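Local atomic coordinates of methyl-coenzyme M reductase gamma subunit (Methermicoccus shengliensis DSM 18856, PDB entry 7NKG), a protein that probably forms, together with its partner subunits, methyl-coenzyme M reductase, the factor 430 enzyme that releases methane in the final step of methanogenesis. Residues 28-33 with 144-149; 86-91 with 132-137; 174-177 with 182-185; 18-23 with 140-145. All coordinates share one frame; numbering follows the deposited sequence. Where two conformers were deposited one is given.

Contact 1 of 4, residues 28-33 with 144-149; sequences KLREIS and TCPALA
Arg30 meets Thr144 and Pro146 across two stretches without regular structure: 28-33 runs toward helix 34-41, while 144-149 passes through helical backbone angles at Pro146 to Leu148 and then enters strand 149-151. No backbone hydrogen bond joins the two, and the link is made by the arginine side chain. With CG lodged between the backbone N and the carbonyl carbon (chi1 64°) and a bend at chi3, the guanidinium is brought round to the carbonyl of Thr144. Thr144 O lies 2.9 Å from Arg30 NH2 and 3.0 Å from Arg30 NH1. Both bonds are weak, with N-H...O angles of 125° and 121°, since one oxygen is shared between two nitrogens and sits oblique to their plane. Arg30 NH1 also bonds Ile139 O and Thr141 O, so the arginine gathers carbonyls at the C-terminal end of helix 128-140 and from the turn after it. Pro146 comes over one face of the guanidinium, its CD 3.7 Å from Arg30 NH2; the opposite face carries Leu29 CB, off toward the rim. Thr144 CB approaches Arg30 NH1 to 3.9 Å, while its OG1 is turned to Ser138 O. A methionine in place of Arg30 would probably leave the carbonyls of Thr144, Ile139 and Thr141 without this shared donor and Pro146 without its flat neighbour. Beyond the proline the loop folds on itself: Cys145 SG accepts from Ala147 N at 3.4 Å and from Leu148 N at 3.5 Å, and Ala149 N returns to Cys145 O.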
loop_
_atom_site.group_PDB
_atom_site.type_symbol
_atom_site.label_atom_id
_atom_site.label_comp_id
_atom_site.label_asym_id
_atom_site.label_seq_id
_atom_site.Cartn_x
_atom_site.Cartn_y
_atom_site.Cartn_z
ATOM N N LYS C 28 45.399 -18.237 -30.514
ATOM C CA LYS C 28 46.161 -17.332 -29.660
ATOM C C LYS C 28 46.852 -16.317 -30.586
ATOM O O LYS C 28 47.622 -16.736 -31.464
ATOM C CB LYS C 28 47.189 -18.102 -28.825
ATOM C CG LYS C 28 48.062 -17.187 -27.991
ATOM C CD LYS C 28 48.666 -17.904 -26.821
ATOM C CE LYS C 28 49.824 -17.163 -26.234
ATOM N NZ LYS C 28 50.552 -18.020 -25.260
ATOM N N LEU C 29 46.591 -15.005 -30.412
ATOM C CA LEU C 29 47.187 -13.976 -31.269
ATOM C C LEU C 29 48.200 -13.072 -30.583
ATOM O O LEU C 29 48.910 -12.339 -31.276
ATOM C CB LEU C 29 46.083 -13.097 -31.869
ATOM C CG LEU C 29 45.000 -13.788 -32.688
ATOM C CD1 LEU C 29 44.055 -12.747 -33.254
ATOM C CD2 LEU C 29 45.584 -14.607 -33.853
ATOM N N ARG C 30 48.256 -13.072 -29.244
ATOM C CA ARG C 30 49.177 -12.193 -28.517
ATOM C C ARG C 30 49.476 -12.784 -27.138
ATOM O O ARG C 30 48.801 -13.719 -26.693
ATOM C CB ARG C 30 48.563 -10.778 -28.378
ATOM C CG ARG C 30 47.288 -10.749 -27.524
ATOM C CD ARG C 30 46.533 -9.448 -27.699
ATOM N NE ARG C 30 45.952 -9.323 -29.037
ATOM C CZ ARG C 30 44.823 -9.899 -29.450
ATOM N NH1 ARG C 30 44.107 -10.656 -28.619
ATOM N NH2 ARG C 30 44.394 -9.715 -30.687
ATOM N N GLU C 31 50.500 -12.242 -26.467
ATOM C CA GLU C 31 50.892 -12.718 -25.151
ATOM C C GLU C 31 50.830 -11.609 -24.120
ATOM O O GLU C 31 51.173 -10.463 -24.410
ATOM C CB GLU C 31 52.319 -13.263 -25.205
ATOM C CG GLU C 31 52.451 -14.500 -26.071
ATOM C CD GLU C 31 53.799 -15.180 -25.957
ATOM O OE1 GLU C 31 54.828 -14.468 -25.909
ATOM O OE2 GLU C 31 53.824 -16.432 -25.924
ATOM N N ILE C 32 50.433 -11.969 -22.898
ATOM C CA ILE C 32 50.446 -11.062 -21.763
ATOM C C ILE C 32 51.123 -11.794 -20.615
ATOM O O ILE C 32 50.805 -12.963 -20.362
ATOM C CB ILE C 32 49.042 -10.516 -21.354
ATOM C CG1 ILE C 32 49.200 -9.434 -20.257
ATOM C CG2 ILE C 32 48.107 -11.647 -20.870
ATOM C CD1 ILE C 32 48.034 -8.504 -20.130
ATOM N N SER C 33 52.053 -11.128 -19.918
ATOM C CA SER C 33 52.708 -11.752 -18.771
ATOM C C SER C 33 51.725 -11.852 -17.589
ATOM O O SER C 33 50.726 -11.121 -17.531
ATOM C CB SER C 33 53.941 -10.956 -18.357
ATOM O OG SER C 33 53.579 -9.715 -17.777
ATOM N N THR C 144 39.595 -11.177 -28.640
ATOM C CA THR C 144 39.870 -9.763 -28.439
ATOM C C THR C 144 40.683 -9.168 -29.585
ATOM O O THR C 144 41.596 -9.806 -30.118
ATOM C CB THR C 144 40.628 -9.575 -27.099
ATOM O OG1 THR C 144 39.706 -9.820 -26.023
ATOM C CG2 THR C 144 41.263 -8.179 -26.945
ATOM N N CYS C 145 40.358 -7.913 -29.921
ATOM C CA CYS C 145 41.198 -7.016 -30.717
ATOM C C CYS C 145 41.474 -5.912 -29.700
ATOM O O CYS C 145 40.520 -5.337 -29.173
ATOM C CB CYS C 145 40.524 -6.435 -31.952
ATOM S SG CYS C 145 41.376 -4.957 -32.591
ATOM N N PRO C 146 42.738 -5.525 -29.479
ATOM C CA PRO C 146 43.024 -4.521 -28.440
ATOM C C PRO C 146 42.556 -3.098 -28.759
ATOM O O PRO C 146 42.522 -2.264 -27.848
ATOM C CB PRO C 146 44.535 -4.636 -28.265
ATOM C CG PRO C 146 45.032 -5.139 -29.572
ATOM C CD PRO C 146 43.982 -6.083 -30.053
ATOM N N ALA C 147 42.202 -2.802 -30.035
ATOM C CA ALA C 147 41.662 -1.489 -30.406
ATOM C C ALA C 147 40.122 -1.519 -30.300
ATOM O O ALA C 147 39.523 -0.576 -29.755
ATOM C CB ALA C 147 42.069 -1.129 -31.832
ATOM N N LEU C 148 39.465 -2.552 -30.885
ATOM C CA LEU C 148 38.004 -2.612 -30.884
ATOM C C LEU C 148 37.421 -3.065 -29.558
ATOM O O LEU C 148 36.216 -2.927 -29.385
ATOM C CB LEU C 148 37.503 -3.522 -32.015
ATOM C CG LEU C 148 37.885 -3.100 -33.442
ATOM C CD1 LEU C 148 37.554 -4.203 -34.433
ATOM C CD2 LEU C 148 37.176 -1.819 -33.867
ATOM N N ALA C 149 38.241 -3.542 -28.615
ATOM C CA ALA C 149 37.758 -3.992 -27.318
ATOM C C ALA C 149 38.587 -3.333 -26.217
ATOM O O ALA C 149 39.699 -2.863 -26.471
ATOM C CB ALA C 149 37.875 -5.511 -27.239
#

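Contact 2 of 4, residues 86-91 with 132-137; sequences VQWTDS and EVYGKM
Val86 crosses the ring of Tyr134 obliquely, presenting its CB in the ring plane at the edge formed by CD2 and CE2. Val86 CB is 3.9 Å from Tyr134 CE2, and Val86 CG1 touches the same atom at 3.8 Å from an oblique direction. The other branch, Val86 CG2, points at the helix backbone and stops 4.0 Å from Gly135 CA. A CB on that glycine would lie tight against the methyl, so the missing side chain lets strand and helix come close here. A chi1 of 160°, with CG turned away from the backbone N, sends the Tyr134 ring from the helix toward the strand and carries the hydroxyl past Val86 to the side of Trp88. There Tyr134 OH is 4.5 Å from Trp88 CD1, the two ring planes being close to perpendicular. A water fills the corner between them: Tyr134 OH donates to it at 2.7 Å, and the water donates to Val86 O at 3.0 Å. This water lies in plane at the edge of both rings, and the indole NE1 bonds Ser138 OG on the next helical turn. The segments run nearly the same way, their axes 24° apart and 9.5 Å at closest approach. Val86 and Trp88 face the helix; Gln87 and Thr89 alternate to the other side, where Gln87 OE1 takes a bond from Arg121 of the factor 430 pocket. Helix 128-140 thus packs on an antiparallel sheet at strand 83-90, which lies between strands 122-127 and 149-151, and Tyr134 also touches Tyr105 and Ala106 of helix 99-109.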
loop_
_atom_site.group_PDB
_atom_site.type_symbol
_atom_site.label_atom_id
_atom_site.label_comp_id
_atom_site.label_asym_id
_atom_site.label_seq_id
_atom_site.Cartn_x
_atom_site.Cartn_y
_atom_site.Cartn_z
ATOM N N VAL C 86 36.561 -9.814 -14.399
ATOM C CA VAL C 86 37.175 -9.418 -15.664
ATOM C C VAL C 86 35.995 -8.897 -16.489
ATOM O O VAL C 86 35.062 -9.666 -16.733
ATOM C CB VAL C 86 37.868 -10.608 -16.372
ATOM C CG1 VAL C 86 38.317 -10.221 -17.781
ATOM C CG2 VAL C 86 39.055 -11.108 -15.549
ATOM N N GLN C 87 35.986 -7.604 -16.850
ATOM C CA GLN C 87 34.875 -7.033 -17.610
ATOM C C GLN C 87 35.378 -6.436 -18.912
ATOM O O GLN C 87 36.314 -5.639 -18.896
ATOM C CB GLN C 87 34.110 -5.985 -16.794
ATOM C CG GLN C 87 32.933 -5.390 -17.556
ATOM C CD GLN C 87 31.927 -4.770 -16.630
ATOM O OE1 GLN C 87 31.039 -5.449 -16.108
ATOM N NE2 GLN C 87 32.037 -3.462 -16.388
ATOM N N TRP C 88 34.709 -6.784 -20.026
ATOM C CA TRP C 88 35.060 -6.358 -21.375
ATOM C C TRP C 88 33.954 -5.552 -22.046
ATOM O O TRP C 88 32.779 -5.862 -21.870
ATOM C CB TRP C 88 35.295 -7.593 -22.256
ATOM C CG TRP C 88 36.666 -8.180 -22.112
ATOM C CD1 TRP C 88 37.022 -9.279 -21.387
ATOM C CD2 TRP C 88 37.870 -7.678 -22.705
ATOM N NE1 TRP C 88 38.380 -9.486 -21.480
ATOM C CE2 TRP C 88 38.924 -8.521 -22.294
ATOM C CE3 TRP C 88 38.156 -6.604 -23.562
ATOM C CZ2 TRP C 88 40.242 -8.323 -22.708
ATOM C CZ3 TRP C 88 39.465 -6.390 -23.944
ATOM C CH2 TRP C 88 40.492 -7.251 -23.527
ATOM N N THR C 89 34.346 -4.571 -22.852
ATOM C CA THR C 89 33.463 -3.804 -23.726
ATOM C C THR C 89 33.968 -4.098 -25.131
ATOM O O THR C 89 35.182 -4.073 -25.365
ATOM C CB THR C 89 33.496 -2.323 -23.406
ATOM O OG1 THR C 89 32.974 -2.140 -22.086
ATOM C CG2 THR C 89 32.681 -1.490 -24.400
ATOM N N ASP C 90 33.049 -4.398 -26.062
ATOM C CA ASP C 90 33.433 -4.786 -27.425
ATOM C C ASP C 90 32.692 -3.949 -28.460
ATOM O O ASP C 90 31.462 -3.910 -28.439
ATOM C CB ASP C 90 33.096 -6.269 -27.625
ATOM C CG ASP C 90 33.937 -7.163 -26.742
ATOM O OD1 ASP C 90 35.144 -7.276 -27.007
ATOM O OD2 ASP C 90 33.380 -7.748 -25.782
ATOM N N SER C 91 33.428 -3.308 -29.383
ATOM C CA SER C 91 32.801 -2.491 -30.411
ATOM C C SER C 91 31.841 -3.282 -31.277
ATOM O O SER C 91 32.112 -4.429 -31.638
ATOM C CB SER C 91 33.850 -1.853 -31.318
ATOM O OG SER C 91 33.253 -0.948 -32.233
ATOM N N GLU C 132 41.739 -15.042 -13.283
ATOM C CA GLU C 132 42.952 -14.679 -14.013
ATOM C C GLU C 132 43.224 -15.691 -15.128
ATOM O O GLU C 132 43.633 -15.286 -16.216
ATOM C CB GLU C 132 44.170 -14.608 -13.087
ATOM C CG GLU C 132 44.127 -13.401 -12.168
ATOM C CD GLU C 132 45.483 -12.989 -11.656
ATOM O OE1 GLU C 132 46.360 -13.873 -11.539
ATOM O OE2 GLU C 132 45.669 -11.784 -11.374
ATOM N N VAL C 133 42.951 -16.989 -14.900
ATOM C CA VAL C 133 43.109 -18.006 -15.948
ATOM C C VAL C 133 42.144 -17.670 -17.103
ATOM O O VAL C 133 42.554 -17.686 -18.265
ATOM C CB VAL C 133 42.869 -19.434 -15.413
ATOM C CG1 VAL C 133 42.800 -20.461 -16.548
ATOM C CG2 VAL C 133 43.949 -19.827 -14.411
ATOM N N TYR C 134 40.890 -17.319 -16.768
ATOM C CA TYR C 134 39.906 -16.901 -17.756
ATOM C C TYR C 134 40.388 -15.598 -18.435
ATOM O O TYR C 134 40.346 -15.506 -19.660
ATOM C CB TYR C 134 38.505 -16.704 -17.104
ATOM C CG TYR C 134 37.594 -15.824 -17.931
ATOM C CD1 TYR C 134 36.977 -16.313 -19.072
ATOM C CD2 TYR C 134 37.460 -14.469 -17.652
ATOM C CE1 TYR C 134 36.240 -15.489 -19.902
ATOM C CE2 TYR C 134 36.751 -13.628 -18.494
ATOM C CZ TYR C 134 36.128 -14.143 -19.611
ATOM O OH TYR C 134 35.403 -13.321 -20.440
ATOM N N GLY C 135 40.787 -14.604 -17.641
ATOM C CA GLY C 135 41.232 -13.299 -18.127
ATOM C C GLY C 135 42.344 -13.395 -19.150
ATOM O O GLY C 135 42.300 -12.718 -20.182
ATOM N N LYS C 136 43.312 -14.287 -18.912
ATOM C CA LYS C 136 44.429 -14.503 -19.841
ATOM C C LYS C 136 43.889 -14.969 -21.205
ATOM O O LYS C 136 44.256 -14.405 -22.223
ATOM C CB LYS C 136 45.400 -15.535 -19.252
ATOM C CG LYS C 136 46.693 -15.673 -20.033
ATOM C CD LYS C 136 47.589 -16.750 -19.407
ATOM C CE LYS C 136 48.940 -16.849 -20.073
ATOM N NZ LYS C 136 49.757 -15.615 -19.875
ATOM N N MET C 137 42.998 -15.967 -21.223
ATOM C CA MET C 137 42.423 -16.448 -22.482
ATOM C C MET C 137 41.552 -15.368 -23.124
ATOM O O MET C 137 41.574 -15.227 -24.339
ATOM C CB MET C 137 41.615 -17.725 -22.246
ATOM C CG MET C 137 42.485 -18.908 -21.864
ATOM S SD MET C 137 41.508 -20.292 -21.273
ATOM C CE MET C 137 42.781 -21.340 -20.637
HETATM O O HOH W 1 34.727 -10.958 -19.428
#

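Contact 3 of 4, residues 174-177 with 182-185; sequences DRRR and TIIM
Arg176 faces Met185 as an antiparallel non-hydrogen-bonded pair, and its side chain leads outward from there. CB rests on the other strand: Arg176 CB is 3.4 Å from Ile184 O and 3.9 Å from Met185 CB. A turn at chi2 (91°) lays the chain beside Ile183, where Arg176 CD meets Ile183 CG2 at 3.7 Å, both side chains pointing the same way. Farther on, the tip leaves the strands: NE bonds Ala149 O and, weakly, Pro146 O, while NH1 bonds Met169 O. The frame carrying all this is the beta hairpin of strands 176-179 and 182-187, the latter also pairing with strand 193-201. Its Arg177-Ile184 pair is hydrogen-bonded both ways, Arg177 N to Ile184 O at 3.0 Å and Ile184 N to Arg177 O at 2.9 Å, the second bond almost straight. Ile183 packs CG2 on the arginine shaft and CD1 near the Arg177 carbonyl, and also touches Pro146, Leu178 and Leu200. Were Ile183 cut back to an alanine, Arg176 CD, Pro146 and the carbonyl group of Arg177 would probably lose this apolar support. Arg177 turns back to its own segment and grips Asp174 side-on: Arg177 NE meets Asp174 OD1 at 2.8 Å in a salt bridge, and Arg177 NH1 reaches Asp174 O at 2.8 Å from above the carbonyl plane; NH1 and NH2 also form salt bridges, with Asp186 and Glu179 respectively. Arg175, whose CB approaches Met185 CE, bonds the carbonyls of Gln189, Ala154 and Thr155, the last two in the factor 430 pocket, and forms a salt bridge with Asp171.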
loop_
_atom_site.group_PDB
_atom_site.type_symbol
_atom_site.label_atom_id
_atom_site.label_comp_id
_atom_site.label_asym_id
_atom_site.label_seq_id
_atom_site.Cartn_x
_atom_site.Cartn_y
_atom_site.Cartn_z
ATOM N N ASP C 174 40.127 6.817 -20.986
ATOM C CA ASP C 174 41.394 6.701 -21.692
ATOM C C ASP C 174 42.355 5.661 -21.060
ATOM O O ASP C 174 43.490 5.994 -20.741
ATOM C CB ASP C 174 42.038 8.107 -21.747
ATOM C CG ASP C 174 43.276 8.224 -22.612
ATOM O OD1 ASP C 174 43.431 7.402 -23.537
ATOM O OD2 ASP C 174 44.102 9.121 -22.345
ATOM N N ARG C 175 41.870 4.435 -20.805
ATOM C CA ARG C 175 42.713 3.392 -20.188
ATOM C C ARG C 175 43.712 2.802 -21.172
ATOM O O ARG C 175 44.777 2.344 -20.760
ATOM C CB ARG C 175 41.857 2.254 -19.627
ATOM C CG ARG C 175 41.075 2.640 -18.394
ATOM C CD ARG C 175 39.909 1.724 -18.172
ATOM N NE ARG C 175 38.746 2.294 -18.841
ATOM C CZ ARG C 175 37.496 2.255 -18.393
ATOM N NH1 ARG C 175 37.201 1.615 -17.262
ATOM N NH2 ARG C 175 36.526 2.845 -19.072
ATOM N N ARG C 176 43.351 2.760 -22.452
ATOM C CA ARG C 176 44.224 2.207 -23.479
ATOM C C ARG C 176 44.057 2.986 -24.769
ATOM O O ARG C 176 42.993 3.552 -25.044
ATOM C CB ARG C 176 43.952 0.706 -23.681
ATOM C CG ARG C 176 42.546 0.385 -24.244
ATOM C CD ARG C 176 42.552 0.321 -25.774
ATOM N NE ARG C 176 41.233 0.052 -26.360
ATOM C CZ ARG C 176 40.255 0.949 -26.496
ATOM N NH1 ARG C 176 39.098 0.603 -27.065
ATOM N NH2 ARG C 176 40.424 2.202 -26.082
ATOM N N ARG C 177 45.139 3.073 -25.520
ATOM C CA ARG C 177 45.143 3.839 -26.753
ATOM C C ARG C 177 46.238 3.358 -27.686
ATOM O O ARG C 177 47.162 2.672 -27.262
ATOM C CB ARG C 177 45.313 5.343 -26.444
ATOM C CG ARG C 177 46.731 5.761 -26.038
ATOM C CD ARG C 177 46.741 7.047 -25.227
ATOM N NE ARG C 177 46.165 6.842 -23.891
ATOM C CZ ARG C 177 46.792 6.285 -22.855
ATOM N NH1 ARG C 177 46.163 6.129 -21.697
ATOM N NH2 ARG C 177 48.062 5.891 -22.964
ATOM N N THR C 182 51.266 0.563 -31.520
ATOM C CA THR C 182 50.808 -0.545 -30.667
ATOM C C THR C 182 49.776 -0.059 -29.653
ATOM O O THR C 182 49.730 1.135 -29.357
ATOM C CB THR C 182 51.987 -1.211 -29.935
ATOM O OG1 THR C 182 51.567 -2.498 -29.453
ATOM C CG2 THR C 182 52.569 -0.321 -28.809
ATOM N N ILE C 183 48.959 -0.981 -29.113
ATOM C CA ILE C 183 47.969 -0.590 -28.111
ATOM C C ILE C 183 48.642 -0.638 -26.759
ATOM O O ILE C 183 49.149 -1.691 -26.353
ATOM C CB ILE C 183 46.699 -1.464 -28.142
ATOM C CG1 ILE C 183 45.945 -1.249 -29.493
ATOM C CG2 ILE C 183 45.805 -1.155 -26.896
ATOM C CD1 ILE C 183 45.125 0.091 -29.639
ATOM N N ILE C 184 48.590 0.484 -26.040
ATOM C CA ILE C 184 49.155 0.592 -24.707
ATOM C C ILE C 184 48.020 0.762 -23.730
ATOM O O ILE C 184 47.214 1.668 -23.904
ATOM C CB ILE C 184 50.110 1.828 -24.621
ATOM C CG1 ILE C 184 51.374 1.632 -25.504
ATOM C CG2 ILE C 184 50.483 2.169 -23.156
ATOM C CD1 ILE C 184 52.274 0.472 -25.165
ATOM N N MET C 185 48.014 -0.040 -22.660
ATOM C CA MET C 185 47.081 0.096 -21.565
ATOM C C MET C 185 47.933 0.506 -20.345
ATOM O O MET C 185 48.805 -0.250 -19.931
ATOM C CB MET C 185 46.372 -1.232 -21.290
ATOM C CG MET C 185 45.301 -1.089 -20.259
ATOM S SD MET C 185 44.267 -2.546 -20.097
ATOM C CE MET C 185 43.028 -1.865 -18.977
#

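Contact 4 of 4, residues 18-23 with 140-145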
loop_
_atom_site.group_PDB
_atom_site.type_symbol
_atom_site.label_atom_id
_atom_site.label_comp_id
_atom_site.label_asym_id
_atom_site.label_seq_id
_atom_site.Cartn_x
_atom_site.Cartn_y
_atom_site.Cartn_z
ATOM N N ARG C 18 31.028 -17.971 -33.925
ATOM C CA ARG C 18 30.234 -18.193 -32.708
ATOM C C ARG C 18 30.488 -19.604 -32.147
ATOM O O ARG C 18 30.701 -19.749 -30.947
ATOM C CB ARG C 18 28.743 -17.988 -33.025
ATOM C CG ARG C 18 28.404 -16.513 -33.095
ATOM C CD ARG C 18 26.979 -16.187 -33.443
ATOM N NE ARG C 18 26.790 -14.744 -33.371
ATOM C CZ ARG C 18 25.617 -14.122 -33.349
ATOM N NH1 ARG C 18 24.482 -14.818 -33.399
ATOM N NH2 ARG C 18 25.564 -12.800 -33.269
ATOM N N ARG C 19 30.555 -20.620 -33.019
ATOM C CA ARG C 19 30.855 -21.988 -32.575
ATOM C C ARG C 19 32.310 -22.113 -32.104
ATOM O O ARG C 19 32.579 -22.875 -31.179
ATOM C CB ARG C 19 30.532 -23.009 -33.668
ATOM C CG ARG C 19 29.030 -23.116 -33.933
ATOM C CD ARG C 19 28.698 -24.319 -34.799
ATOM N NE ARG C 19 29.064 -24.093 -36.203
ATOM C CZ ARG C 19 28.328 -23.430 -37.091
ATOM N NH1 ARG C 19 27.151 -22.918 -36.743
ATOM N NH2 ARG C 19 28.759 -23.274 -38.338
ATOM N N LYS C 20 33.248 -21.358 -32.705
ATOM C CA LYS C 20 34.639 -21.343 -32.235
ATOM C C LYS C 20 34.697 -20.805 -30.796
ATOM O O LYS C 20 35.324 -21.422 -29.946
ATOM C CB LYS C 20 35.530 -20.464 -33.135
ATOM C CG LYS C 20 35.943 -21.134 -34.436
ATOM C CD LYS C 20 36.800 -20.208 -35.293
ATOM C CE LYS C 20 37.382 -20.964 -36.466
ATOM N NZ LYS C 20 38.167 -20.065 -37.356
ATOM N N HIS C 21 34.031 -19.674 -30.524
ATOM C CA HIS C 21 34.033 -19.085 -29.186
ATOM C C HIS C 21 33.350 -20.019 -28.194
ATOM O O HIS C 21 33.863 -20.219 -27.101
ATOM C CB HIS C 21 33.350 -17.704 -29.178
ATOM C CG HIS C 21 34.118 -16.636 -29.911
ATOM N ND1 HIS C 21 33.933 -15.291 -29.625
ATOM C CD2 HIS C 21 35.055 -16.748 -30.885
ATOM C CE1 HIS C 21 34.733 -14.630 -30.447
ATOM N NE2 HIS C 21 35.438 -15.468 -31.219
ATOM N N MET C 22 32.206 -20.614 -28.579
ATOM C CA MET C 22 31.504 -21.539 -27.695
ATOM C C MET C 22 32.367 -22.757 -27.363
ATOM O O MET C 22 32.528 -23.076 -26.195
ATOM C CB MET C 22 30.191 -21.997 -28.344
ATOM C CG MET C 22 29.125 -20.912 -28.358
ATOM S SD MET C 22 27.782 -21.287 -29.487
ATOM C CE MET C 22 26.412 -21.332 -28.352
ATOM N N SER C 23 32.977 -23.397 -28.373
ATOM C CA SER C 23 33.786 -24.593 -28.164
ATOM C C SER C 23 35.194 -24.330 -27.609
ATOM O O SER C 23 35.903 -25.290 -27.318
ATOM C CB SER C 23 33.916 -25.359 -29.475
ATOM O OG SER C 23 34.681 -24.622 -30.416
ATOM N N GLU C 140 44.385 -12.863 -24.666
ATOM C CA GLU C 140 45.405 -13.385 -25.582
ATOM C C GLU C 140 44.832 -13.944 -26.874
ATOM O O GLU C 140 45.556 -13.999 -27.872
ATOM C CB GLU C 140 46.220 -14.481 -24.896
ATOM C CG GLU C 140 47.100 -13.963 -23.769
ATOM C CD GLU C 140 48.124 -14.969 -23.288
ATOM O OE1 GLU C 140 47.877 -16.185 -23.451
ATOM O OE2 GLU C 140 49.173 -14.542 -22.751
ATOM N N THR C 141 43.587 -14.454 -26.844
ATOM C CA THR C 141 43.000 -15.098 -28.014
ATOM C C THR C 141 42.328 -14.119 -28.986
ATOM O O THR C 141 42.215 -12.923 -28.716
ATOM C CB THR C 141 42.027 -16.215 -27.559
ATOM O OG1 THR C 141 40.892 -15.596 -26.942
ATOM C CG2 THR C 141 42.692 -17.254 -26.682
ATOM N N GLU C 142 41.915 -14.654 -30.142
ATOM C CA GLU C 142 41.194 -13.914 -31.159
ATOM C C GLU C 142 39.850 -13.373 -30.675
ATOM O O GLU C 142 39.234 -12.616 -31.410
ATOM C CB GLU C 142 40.990 -14.779 -32.397
ATOM C CG GLU C 142 40.103 -15.989 -32.182
ATOM C CD GLU C 142 39.821 -16.742 -33.460
ATOM O OE1 GLU C 142 39.264 -16.130 -34.402
ATOM O OE2 GLU C 142 40.200 -17.935 -33.531
ATOM N N MET C 143 39.377 -13.769 -29.474
ATOM C CA MET C 143 38.158 -13.177 -28.925
ATOM C C MET C 143 38.345 -11.677 -28.667
ATOM O O MET C 143 37.355 -10.976 -28.487
ATOM C CB MET C 143 37.751 -13.910 -27.643
ATOM C CG MET C 143 37.374 -15.345 -27.907
ATOM S SD MET C 143 36.625 -16.152 -26.474
ATOM C CE MET C 143 38.028 -16.327 -25.400
ATOM N N THR C 144 39.595 -11.177 -28.640
ATOM C CA THR C 144 39.870 -9.763 -28.439
ATOM C C THR C 144 40.683 -9.168 -29.585
ATOM O O THR C 144 41.596 -9.806 -30.118
ATOM C CB THR C 144 40.628 -9.575 -27.099
ATOM O OG1 THR C 144 39.706 -9.820 -26.023
ATOM C CG2 THR C 144 41.263 -8.179 -26.945
ATOM N N CYS C 145 40.358 -7.913 -29.921
ATOM C CA CYS C 145 41.198 -7.016 -30.717
ATOM C C CYS C 145 41.474 -5.912 -29.700
ATOM O O CYS C 145 40.520 -5.337 -29.173
ATOM C CB CYS C 145 40.524 -6.435 -31.952
ATOM S SG CYS C 145 41.376 -4.957 -32.591
HETATM O O HOH W 2 38.026 -16.984 -36.734
HETATM O O HOH W 3 40.404 -19.412 -35.730
HETATM O O HOH W 4 36.859 -14.945 -33.539
#
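Met143 lies over one face of the His21 ring, a CH-pi and sulfur-aromatic contact. Met143 CG sits 3.7 Å from the ring centroid, only 8° off the normal and so almost over the centre. Met143 SD follows at 4.4 Å from the His21 centroid over the same face. The two side chains slide past each other in opposite directions, and a bend at chi3 (-71°) turns the methyl end of Met143 aside.

Water bridges form the second kind of contact. Lys20 NZ and Glu142 OE2 stand 4.8 Å apart without a direct salt bridge; one water joins Lys20 NZ to OE2 and another joins it to OE1. A third water, in plane at the edge of the imidazole, is 2.8 Å from His21 NE2 and donates to Glu142 OE1. The carboxylate is gripped from elsewhere as well, OE1 by Arg212 in a salt bridge and OE2 by Glu27 N. This gathering of donors would be expected to favour the charged form of Glu142.

Bonds within the loop shape the receiving side. Thr144 N bonds Thr141 O at 3.1 Å, and Thr141 OG1 returns to Met137 O while weakly accepting from Met143 N. The first of these closes a type I beta turn from Thr141 to Thr144. Directly after helix 128-140, the turn presents its two middle residues, Glu142 and Met143, to helix 13-23.

How the contacts relate
Contacts 1 and 4 share Thr144 and Cys145, and their centres are 11 Å apart; Glu140 OE2 of contact 4 probably bonds Ile32 N of contact 1 at 2.9 Å. Contact 2 adjoins both: Leu148 O probably accepts from Ser91 N at 2.8 Å, and Trp88 CH2 packs on Thr144 CG2 at 3.6 Å. Contact 3 joins contact 1 through Arg176 but does not touch 2 or 4, its centre lying about 21 Å from that of contact 4. Contacts 2 and 3 lie near the factor 430 site: the side chain of Arg175 is about 7 Å from the cofactor and that of Trp88 about 11 Å, and each lies about 14 Å from the bound 1-thioethanesulfonic acid.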